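Local coordinates for protein phiAB6 tailspike (Unidentified phage, PDB 5JS4) that probably binds and fragments the exopolysaccharide of Acinetobacter baumannii as the trimeric, beta-helical tailspike of a bacteriophage, at residues A390-S395 against H416-Q421; F420-G425 against F444-G449; H673-I678 against A692-F697. All coordinates share one frame; numbering follows the deposited sequence.

Contact 1 of 3, residues A390-S395 against H416-Q421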
loop_
_atom_site.group_PDB
_atom_site.type_symbol
_atom_site.label_atom_id
_atom_site.label_comp_id
_atom_site.label_asym_id
_atom_site.label_seq_id
_atom_site.Cartn_x
_atom_site.Cartn_y
_atom_site.Cartn_z
ATOM N N ALA A 390 2.853 -14.206 12.828
ATOM C CA ALA A 390 3.200 -15.604 12.987
ATOM C C ALA A 390 4.689 -15.800 12.782
ATOM O O ALA A 390 5.268 -15.256 11.840
ATOM C CB ALA A 390 2.423 -16.450 11.998
ATOM N N TRP A 391 5.296 -16.572 13.680
ATOM C CA TRP A 391 6.689 -16.977 13.554
ATOM C C TRP A 391 6.684 -18.464 13.243
ATOM O O TRP A 391 6.341 -19.284 14.093
ATOM C CB TRP A 391 7.471 -16.628 14.826
ATOM C CG TRP A 391 7.397 -15.149 15.129
ATOM C CD1 TRP A 391 7.363 -14.135 14.214
ATOM C CD2 TRP A 391 7.337 -14.523 16.419
ATOM N NE1 TRP A 391 7.281 -12.923 14.849
ATOM C CE2 TRP A 391 7.262 -13.130 16.201
ATOM C CE3 TRP A 391 7.333 -15.003 17.734
ATOM C CZ2 TRP A 391 7.184 -12.211 17.250
ATOM C CZ3 TRP A 391 7.255 -14.086 18.777
ATOM C CH2 TRP A 391 7.184 -12.707 18.527
ATOM N N LEU A 392 7.031 -18.789 12.000
ATOM C CA LEU A 392 6.880 -20.134 11.459
ATOM C C LEU A 392 8.259 -20.688 11.129
ATOM O O LEU A 392 8.820 -20.397 10.074
ATOM C CB LEU A 392 5.978 -20.097 10.220
ATOM C CG LEU A 392 4.569 -19.532 10.446
ATOM C CD1 LEU A 392 3.766 -19.548 9.154
ATOM C CD2 LEU A 392 3.829 -20.289 11.539
ATOM N N TYR A 393 8.797 -21.481 12.052
ATOM C CA TYR A 393 10.193 -21.906 12.005
ATOM C C TYR A 393 10.328 -23.407 11.747
ATOM O O TYR A 393 9.602 -24.219 12.321
ATOM C CB TYR A 393 10.895 -21.566 13.325
ATOM C CG TYR A 393 11.364 -20.128 13.487
ATOM C CD1 TYR A 393 10.525 -19.050 13.198
ATOM C CD2 TYR A 393 12.639 -19.846 13.980
ATOM C CE1 TYR A 393 10.952 -17.742 13.368
ATOM C CE2 TYR A 393 13.069 -18.538 14.157
ATOM C CZ TYR A 393 12.221 -17.490 13.849
ATOM O OH TYR A 393 12.633 -16.188 14.017
ATOM N N TYR A 394 11.275 -23.755 10.881
ATOM C CA TYR A 394 11.749 -25.137 10.696
ATOM C C TYR A 394 10.744 -26.120 10.083
ATOM O O TYR A 394 10.901 -27.331 10.252
ATOM C CB TYR A 394 12.283 -25.735 12.015
ATOM C CG TYR A 394 13.100 -24.808 12.896
ATOM C CD1 TYR A 394 13.982 -23.878 12.355
ATOM C CD2 TYR A 394 12.999 -24.884 14.281
ATOM C CE1 TYR A 394 14.726 -23.039 13.170
ATOM C CE2 TYR A 394 13.740 -24.056 15.105
ATOM C CZ TYR A 394 14.600 -23.133 14.548
ATOM O OH TYR A 394 15.330 -22.308 15.371
ATOM N N SER A 395 9.736 -25.634 9.359
ATOM C CA SER A 395 8.824 -26.550 8.660
ATOM C C SER A 395 9.612 -27.388 7.656
ATOM O O SER A 395 10.596 -26.924 7.084
ATOM C CB SER A 395 7.688 -25.809 7.950
ATOM O OG SER A 395 8.183 -24.918 6.971
ATOM N N HIS A 416 -0.149 -11.403 6.697
ATOM C CA HIS A 416 0.643 -10.256 7.144
ATOM C C HIS A 416 1.559 -10.613 8.299
ATOM O O HIS A 416 1.215 -11.438 9.136
ATOM C CB HIS A 416 -0.269 -9.123 7.628
ATOM C CG HIS A 416 -1.161 -8.552 6.569
ATOM N ND1 HIS A 416 -2.302 -7.841 6.871
ATOM C CD2 HIS A 416 -1.087 -8.589 5.219
ATOM C CE1 HIS A 416 -2.888 -7.457 5.750
ATOM N NE2 HIS A 416 -2.168 -7.893 4.734
ATOM N N ASN A 417 2.708 -9.944 8.366
ATOM C CA ASN A 417 3.596 -10.043 9.524
ATOM C C ASN A 417 3.970 -11.494 9.823
ATOM O O ASN A 417 3.802 -11.964 10.950
ATOM C CB ASN A 417 2.957 -9.408 10.781
ATOM C CG ASN A 417 2.549 -7.948 10.599
ATOM O OD1 ASN A 417 1.760 -7.427 11.391
ATOM N ND2 ASN A 417 3.091 -7.281 9.597
ATOM N N ILE A 418 4.456 -12.205 8.807
ATOM C CA ILE A 418 4.857 -13.599 8.967
ATOM C C ILE A 418 6.356 -13.741 8.758
ATOM O O ILE A 418 6.899 -13.281 7.750
ATOM C CB ILE A 418 4.141 -14.550 7.987
ATOM C CG1 ILE A 418 2.629 -14.295 7.978
ATOM C CG2 ILE A 418 4.436 -15.999 8.371
ATOM C CD1 ILE A 418 1.891 -15.030 6.877
ATOM N N TYR A 419 7.004 -14.389 9.723
ATOM C CA TYR A 419 8.432 -14.675 9.696
ATOM C C TYR A 419 8.603 -16.170 9.435
ATOM O O TYR A 419 8.363 -16.985 10.324
ATOM C CB TYR A 419 9.042 -14.296 11.050
ATOM C CG TYR A 419 10.542 -14.051 11.106
ATOM C CD1 TYR A 419 11.430 -14.625 10.192
ATOM C CD2 TYR A 419 11.070 -13.261 12.117
ATOM C CE1 TYR A 419 12.799 -14.392 10.282
ATOM C CE2 TYR A 419 12.426 -13.024 12.214
ATOM C CZ TYR A 419 13.288 -13.591 11.298
ATOM O OH TYR A 419 14.637 -13.339 11.417
ATOM N N PHE A 420 8.986 -16.519 8.209
ATOM C CA PHE A 420 9.319 -17.897 7.851
ATOM C C PHE A 420 10.835 -18.065 7.979
ATOM O O PHE A 420 11.586 -17.385 7.275
ATOM C CB PHE A 420 8.923 -18.207 6.402
ATOM C CG PHE A 420 7.454 -18.050 6.094
ATOM C CD1 PHE A 420 6.583 -19.120 6.233
ATOM C CD2 PHE A 420 6.956 -16.851 5.594
ATOM C CE1 PHE A 420 5.240 -18.992 5.917
ATOM C CE2 PHE A 420 5.614 -16.715 5.273
ATOM C CZ PHE A 420 4.756 -17.789 5.434
ATOM N N GLN A 421 11.291 -18.964 8.851
ATOM C CA GLN A 421 12.732 -19.160 9.050
ATOM C C GLN A 421 13.148 -20.626 9.038
ATOM O O GLN A 421 12.531 -21.468 9.697
ATOM C CB GLN A 421 13.208 -18.506 10.352
ATOM C CG GLN A 421 14.729 -18.510 10.502
ATOM C CD GLN A 421 15.236 -17.657 11.656
ATOM O OE1 GLN A 421 14.759 -16.542 11.882
ATOM N NE2 GLN A 421 16.222 -18.170 12.381
HETATM O O HOH W 1 6.541 -11.533 12.258
#
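The backbone carbonyl of Tyr419 accepts the shortest bond here, 2.8 Å from Leu392 N to Tyr419 O. It belongs to an in-register parallel ladder in which Ala390 O receives Tyr419 N, Leu392 O receives Gln421 N and Gln421 O receives Tyr394 N, the pattern of successive rungs in a right-handed parallel beta-helix. On one face the apolar chains of Ala390, Leu392, Ile418 and Phe420 meet. Leucine's branched end lets one methyl touch two neighbours: Leu392 CD1 lies 3.7 Å from Ile418 CG2 and 3.6 Å from Phe420 CE1. The other face carries Trp391, Tyr393, Tyr419 and Gln421. Gln421 CB sits over the centre of the Tyr393 ring, 3.6 Å from its centroid, a CH-pi contact suited to an aliphatic stem. Tyr419 CG lies anti to the backbone N (chi1 -159°), which sets its ring where Tyr393 points an edge at the face, planes 58° apart, with Tyr393 OH 3.6 Å from Tyr419 CE2. That OH bonds to Tyr360 of a neighbouring subunit, while Tyr419 OH bonds to Glu445. Tyrosine therefore serves twice on this face: its ring packs between rungs, and its hydroxyl carries polar bonds, in one case across the trimer interface.

Contact 2 of 3, residues F420-G425 against F444-G449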
loop_
_atom_site.group_PDB
_atom_site.type_symbol
_atom_site.label_atom_id
_atom_site.label_comp_id
_atom_site.label_asym_id
_atom_site.label_seq_id
_atom_site.Cartn_x
_atom_site.Cartn_y
_atom_site.Cartn_z
ATOM N N PHE A 420 8.986 -16.519 8.209
ATOM C CA PHE A 420 9.319 -17.897 7.851
ATOM C C PHE A 420 10.835 -18.065 7.979
ATOM O O PHE A 420 11.586 -17.385 7.275
ATOM C CB PHE A 420 8.923 -18.207 6.402
ATOM C CG PHE A 420 7.454 -18.050 6.094
ATOM C CD1 PHE A 420 6.583 -19.120 6.233
ATOM C CD2 PHE A 420 6.956 -16.851 5.594
ATOM C CE1 PHE A 420 5.240 -18.992 5.917
ATOM C CE2 PHE A 420 5.614 -16.715 5.273
ATOM C CZ PHE A 420 4.756 -17.789 5.434
ATOM N N GLN A 421 11.291 -18.964 8.851
ATOM C CA GLN A 421 12.732 -19.160 9.050
ATOM C C GLN A 421 13.148 -20.626 9.038
ATOM O O GLN A 421 12.531 -21.468 9.697
ATOM C CB GLN A 421 13.208 -18.506 10.352
ATOM C CG GLN A 421 14.729 -18.510 10.502
ATOM C CD GLN A 421 15.236 -17.657 11.656
ATOM O OE1 GLN A 421 14.759 -16.542 11.882
ATOM N NE2 GLN A 421 16.222 -18.170 12.381
ATOM N N LEU A 422 14.211 -20.908 8.283
ATOM C CA LEU A 422 14.909 -22.200 8.311
ATOM C C LEU A 422 14.020 -23.410 7.993
ATOM O O LEU A 422 14.194 -24.495 8.557
ATOM C CB LEU A 422 15.662 -22.370 9.640
ATOM C CG LEU A 422 16.983 -21.595 9.710
ATOM C CD1 LEU A 422 17.482 -21.484 11.142
ATOM C CD2 LEU A 422 18.042 -22.238 8.823
ATOM N N GLY A 423 13.082 -23.215 7.069
ATOM C CA GLY A 423 12.264 -24.305 6.554
ATOM C C GLY A 423 12.983 -25.063 5.453
ATOM O O GLY A 423 13.693 -24.465 4.639
ATOM N N ASP A 424 12.790 -26.380 5.417
ATOM C CA ASP A 424 13.401 -27.232 4.391
ATOM C C ASP A 424 12.698 -27.108 3.043
ATOM O O ASP A 424 13.244 -27.525 2.023
ATOM C CB ASP A 424 13.367 -28.705 4.812
ATOM C CG ASP A 424 14.083 -28.962 6.118
ATOM O OD1 ASP A 424 15.200 -28.436 6.307
ATOM O OD2 ASP A 424 13.525 -29.699 6.959
ATOM N N GLY A 425 11.479 -26.568 3.045
ATOM C CA GLY A 425 10.687 -26.428 1.830
ATOM C C GLY A 425 10.312 -24.983 1.567
ATOM O O GLY A 425 11.159 -24.092 1.637
ATOM N N PHE A 444 11.324 -14.163 4.524
ATOM C CA PHE A 444 11.847 -15.494 4.218
ATOM C C PHE A 444 13.312 -15.495 4.623
ATOM O O PHE A 444 14.127 -14.835 3.980
ATOM C CB PHE A 444 11.789 -15.828 2.720
ATOM C CG PHE A 444 10.418 -15.762 2.100
ATOM C CD1 PHE A 444 9.267 -16.074 2.816
ATOM C CD2 PHE A 444 10.295 -15.435 0.753
ATOM C CE1 PHE A 444 8.025 -16.029 2.205
ATOM C CE2 PHE A 444 9.055 -15.385 0.142
ATOM C CZ PHE A 444 7.921 -15.683 0.869
ATOM N N GLU A 445 13.650 -16.223 5.682
ATOM C CA GLU A 445 15.043 -16.334 6.112
ATOM C C GLU A 445 15.491 -17.788 6.049
ATOM O O GLU A 445 14.965 -18.631 6.767
ATOM C CB GLU A 445 15.237 -15.775 7.523
ATOM C CG GLU A 445 16.696 -15.771 7.971
ATOM C CD GLU A 445 16.925 -15.059 9.290
ATOM O OE1 GLU A 445 16.239 -14.051 9.562
ATOM O OE2 GLU A 445 17.813 -15.500 10.051
ATOM N N SER A 446 16.462 -18.070 5.183
ATOM C CA SER A 446 16.993 -19.422 5.010
ATOM C C SER A 446 15.886 -20.454 4.774
ATOM O O SER A 446 15.822 -21.480 5.449
ATOM C CB SER A 446 17.864 -19.812 6.210
ATOM O OG SER A 446 18.955 -18.919 6.348
ATOM N N MET A 447 15.005 -20.155 3.824
ATOM C CA MET A 447 14.004 -21.111 3.353
ATOM C C MET A 447 14.533 -21.764 2.077
ATOM O O MET A 447 15.563 -21.352 1.553
ATOM C CB MET A 447 12.679 -20.403 3.056
ATOM C CG MET A 447 12.059 -19.668 4.238
ATOM S SD MET A 447 11.473 -20.746 5.561
ATOM C CE MET A 447 10.153 -21.640 4.746
ATOM N N ASN A 448 13.830 -22.775 1.577
ATOM C CA ASN A 448 14.157 -23.370 0.275
ATOM C C ASN A 448 13.102 -23.059 -0.784
ATOM O O ASN A 448 13.055 -23.690 -1.839
ATOM C CB ASN A 448 14.359 -24.880 0.414
ATOM C CG ASN A 448 15.746 -25.238 0.912
ATOM O OD1 ASN A 448 16.702 -24.491 0.708
ATOM N ND2 ASN A 448 15.864 -26.388 1.567
ATOM N N GLY A 449 12.267 -22.067 -0.499
ATOM C CA GLY A 449 11.224 -21.643 -1.418
ATOM C C GLY A 449 10.385 -20.565 -0.768
ATOM O O GLY A 449 10.307 -20.495 0.458
HETATM O O HOH W 2 17.009 -28.296 4.028
#
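The Met447 chain doubles back at its second and third torsions (-68° and -65°), which brings its sulfur to the backbone of Phe420-Gly423. There Met447 SD lies 3.7 Å from Phe420 CB and accepts a weak hydrogen bond from Gly423 N at 3.3 Å. Gly423, with no side chain, lets Met447 CE come within 3.9 Å of Gly423 CA. Phe420 and Phe444, on the face of the sheet that they share, lie side by side; Phe420 CD2 approaches the edge of the Phe444 ring, 3.6 Å from Phe444 CE1, with the rings set obliquely. Alignment of like residues at equivalent positions of neighbouring coils recurs in parallel beta-helices, and this pair fits it; the backbone keeps the register, Glu445 N donating to Phe420 O and Leu422 N to Glu445 O at 2.8 Å. On the other face the extended Gln421 and Glu445 run together with amide and carboxylate stacked, their planes 14° apart, and Tyr419 OH also holds the carboxylate. Past the strands the chains turn, and Leu422 CD2 rests 3.6 Å from Ser446 CB. Asparagine suits the turn because its amide can both donate and accept: Asn448 ND2 gives a bond of 2.9 Å to Asp424 O from above the carbonyl plane, while Asn448 OD1 receives Thr471 N and Ala472 N. Asn448 N donates to Gly425 O, and Asp424 OD1 forms a salt bridge with Lys470.

Contact 3 of 3, residues H673-I678 against A692-F697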
loop_
_atom_site.group_PDB
_atom_site.type_symbol
_atom_site.label_atom_id
_atom_site.label_comp_id
_atom_site.label_asym_id
_atom_site.label_seq_id
_atom_site.Cartn_x
_atom_site.Cartn_y
_atom_site.Cartn_z
ATOM N N HIS A 673 13.023 27.531 -61.284
ATOM C CA HIS A 673 11.605 27.210 -61.082
ATOM C C HIS A 673 10.746 28.411 -60.715
ATOM O O HIS A 673 11.215 29.408 -60.173
ATOM C CB HIS A 673 11.412 26.117 -60.018
ATOM C CG HIS A 673 12.077 26.411 -58.705
ATOM N ND1 HIS A 673 11.488 27.164 -57.714
ATOM C CD2 HIS A 673 13.283 26.036 -58.221
ATOM C CE1 HIS A 673 12.303 27.248 -56.680
ATOM N NE2 HIS A 673 13.403 26.574 -56.962
ATOM N N GLY A 674 9.471 28.283 -61.047
ATOM C CA GLY A 674 8.418 29.138 -60.523
ATOM C C GLY A 674 7.235 28.240 -60.229
ATOM O O GLY A 674 7.190 27.096 -60.692
ATOM N N ILE A 675 6.278 28.741 -59.457
ATOM C CA ILE A 675 5.096 27.955 -59.129
ATOM C C ILE A 675 3.796 28.665 -59.488
ATOM O O ILE A 675 3.766 29.863 -59.773
ATOM C CB ILE A 675 5.073 27.508 -57.651
ATOM C CG1 ILE A 675 5.250 28.695 -56.704
ATOM C CG2 ILE A 675 6.149 26.455 -57.397
ATOM C CD1 ILE A 675 4.828 28.398 -55.281
ATOM N N GLN A 676 2.732 27.872 -59.506
ATOM C CA GLN A 676 1.370 28.364 -59.697
ATOM C C GLN A 676 0.452 27.472 -58.885
ATOM O O GLN A 676 0.581 26.252 -58.926
ATOM C CB GLN A 676 0.984 28.294 -61.167
ATOM C CG GLN A 676 -0.407 28.821 -61.481
ATOM C CD GLN A 676 -0.724 28.681 -62.947
ATOM O OE1 GLN A 676 -0.975 27.575 -63.424
ATOM N NE2 GLN A 676 -0.687 29.787 -63.678
ATOM N N MET A 677 -0.480 28.065 -58.150
ATOM C CA MET A 677 -1.360 27.268 -57.306
ATOM C C MET A 677 -2.448 26.599 -58.138
ATOM O O MET A 677 -2.825 27.094 -59.204
ATOM C CB MET A 677 -1.978 28.125 -56.205
ATOM C CG MET A 677 -0.965 28.863 -55.348
ATOM S SD MET A 677 0.336 27.825 -54.648
ATOM C CE MET A 677 -0.628 26.806 -53.533
ATOM N N ILE A 678 -2.906 25.451 -57.649
ATOM C CA ILE A 678 -4.077 24.761 -58.187
ATOM C C ILE A 678 -5.208 24.969 -57.183
ATOM O O ILE A 678 -5.091 24.605 -56.014
ATOM C CB ILE A 678 -3.807 23.254 -58.391
ATOM C CG1 ILE A 678 -2.640 23.047 -59.361
ATOM C CG2 ILE A 678 -5.057 22.558 -58.920
ATOM C CD1 ILE A 678 -2.129 21.626 -59.426
ATOM N N ALA A 692 -5.691 23.102 -53.765
ATOM C CA ALA A 692 -5.642 21.655 -53.898
ATOM C C ALA A 692 -4.194 21.180 -53.988
ATOM O O ALA A 692 -3.859 20.080 -53.547
ATOM C CB ALA A 692 -6.406 21.221 -55.136
ATOM N N GLY A 693 -3.354 22.018 -54.582
ATOM C CA GLY A 693 -1.957 21.689 -54.831
ATOM C C GLY A 693 -1.291 22.839 -55.555
ATOM O O GLY A 693 -1.727 23.987 -55.445
ATOM N N PHE A 694 -0.230 22.542 -56.293
ATOM C CA PHE A 694 0.478 23.567 -57.043
ATOM C C PHE A 694 1.257 22.961 -58.200
ATOM O O PHE A 694 1.586 21.766 -58.188
ATOM C CB PHE A 694 1.394 24.404 -56.127
ATOM C CG PHE A 694 2.431 23.604 -55.373
ATOM C CD1 PHE A 694 2.119 23.000 -54.162
ATOM C CD2 PHE A 694 3.733 23.497 -55.848
ATOM C CE1 PHE A 694 3.074 22.284 -53.456
ATOM C CE2 PHE A 694 4.693 22.781 -55.143
ATOM C CZ PHE A 694 4.361 22.172 -53.950
ATOM N N LYS A 695 1.509 23.794 -59.206
ATOM C CA LYS A 695 2.336 23.436 -60.345
ATOM C C LYS A 695 3.735 23.987 -60.153
ATOM O O LYS A 695 3.910 25.065 -59.584
ATOM C CB LYS A 695 1.758 23.996 -61.643
ATOM C CG LYS A 695 0.393 23.435 -62.014
ATOM C CD LYS A 695 -0.003 23.857 -63.420
ATOM C CE LYS A 695 -1.391 23.358 -63.795
ATOM N NZ LYS A 695 -1.764 23.769 -65.178
ATOM N N VAL A 696 4.720 23.231 -60.634
ATOM C CA VAL A 696 6.108 23.666 -60.692
ATOM C C VAL A 696 6.500 23.760 -62.158
ATOM O O VAL A 696 6.288 22.811 -62.919
ATOM C CB VAL A 696 7.043 22.674 -59.979
ATOM C CG1 VAL A 696 8.483 23.177 -60.009
ATOM C CG2 VAL A 696 6.585 22.443 -58.550
ATOM N N PHE A 697 7.054 24.905 -62.542
ATOM C CA PHE A 697 7.523 25.172 -63.898
ATOM C C PHE A 697 9.039 25.252 -63.852
ATOM O O PHE A 697 9.586 25.981 -63.028
ATOM C CB PHE A 697 6.990 26.516 -64.409
ATOM C CG PHE A 697 5.493 26.568 -64.589
ATOM C CD1 PHE A 697 4.643 26.598 -63.488
ATOM C CD2 PHE A 697 4.937 26.624 -65.861
ATOM C CE1 PHE A 697 3.267 26.659 -63.657
ATOM C CE2 PHE A 697 3.564 26.694 -66.033
ATOM C CZ PHE A 697 2.732 26.705 -64.929
HETATM O O HOH W 3 -1.197 26.420 -65.918
#
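A classic beta bulge ends this antiparallel strand pair, part of the C-terminal beta-structure: Ala692 and Gly693 both face Ile678. Ile678 O receives Ala692 N at 2.8 Å and, weakly, Gly693 N, while Ile678 N donates to Gly693 O. Glycine suits the bulge, readily taking the extended backbone of Gly693 (phi 178°); Ile678 CD1 lies 3.8 Å from Phe694 N. The hydrogen-bonded pairs Gln676-Lys695 and Gly674-Phe697 each make two backbone bonds. On the face with Ile675, Met677, Phe694 and Val696 the chains are apolar and buried. Phe694 CG sits between its backbone N and carbonyl carbon (chi1 58°), and its ring leads away to meet Phe715 edge-to-face; what stays near is Phe694 CB, 3.9 Å from Met677 SD, and Phe694 CD2, 4.1 Å from Ile675 CG2. The other face is more polar. Gln676 CB lies 3.8 Å from Phe697 CE1, and the Gln676 amide stands nearly perpendicular to that ring, at 84°. Gln676 NE2 bonds to Gly666 O of another subunit, so the long amide serves the trimer. The extended Lys695 forms a salt bridge with Glu632, and one water joins Lys695 NZ to Gln676 OE1, 2.8 Å from each atom.

In the fold
Contacts 1 and 2 are consecutive steps of one beta-helix, sharing Phe420 and Gln421 on strand 413-421, with centres 9 Å apart. They touch through Tyr419 OH and Glu445 OE1, 2.6 Å apart, and through Ser395 O and Asp424 N at 2.8 Å, so strand face and turn are both joined. Tyr394 of contact 1 packs on Leu422 of contact 2 and lines a malonic acid pocket with Tyr310, Arg343, Ile370 and Asn371; the malonate is probably from crystallisation, and whether it marks a saccharide site is open. Contact 3 is remote, its nearest atoms about 65 Å from contact 1 and about 66 Å from contact 2, yet all three meet neighbouring subunits.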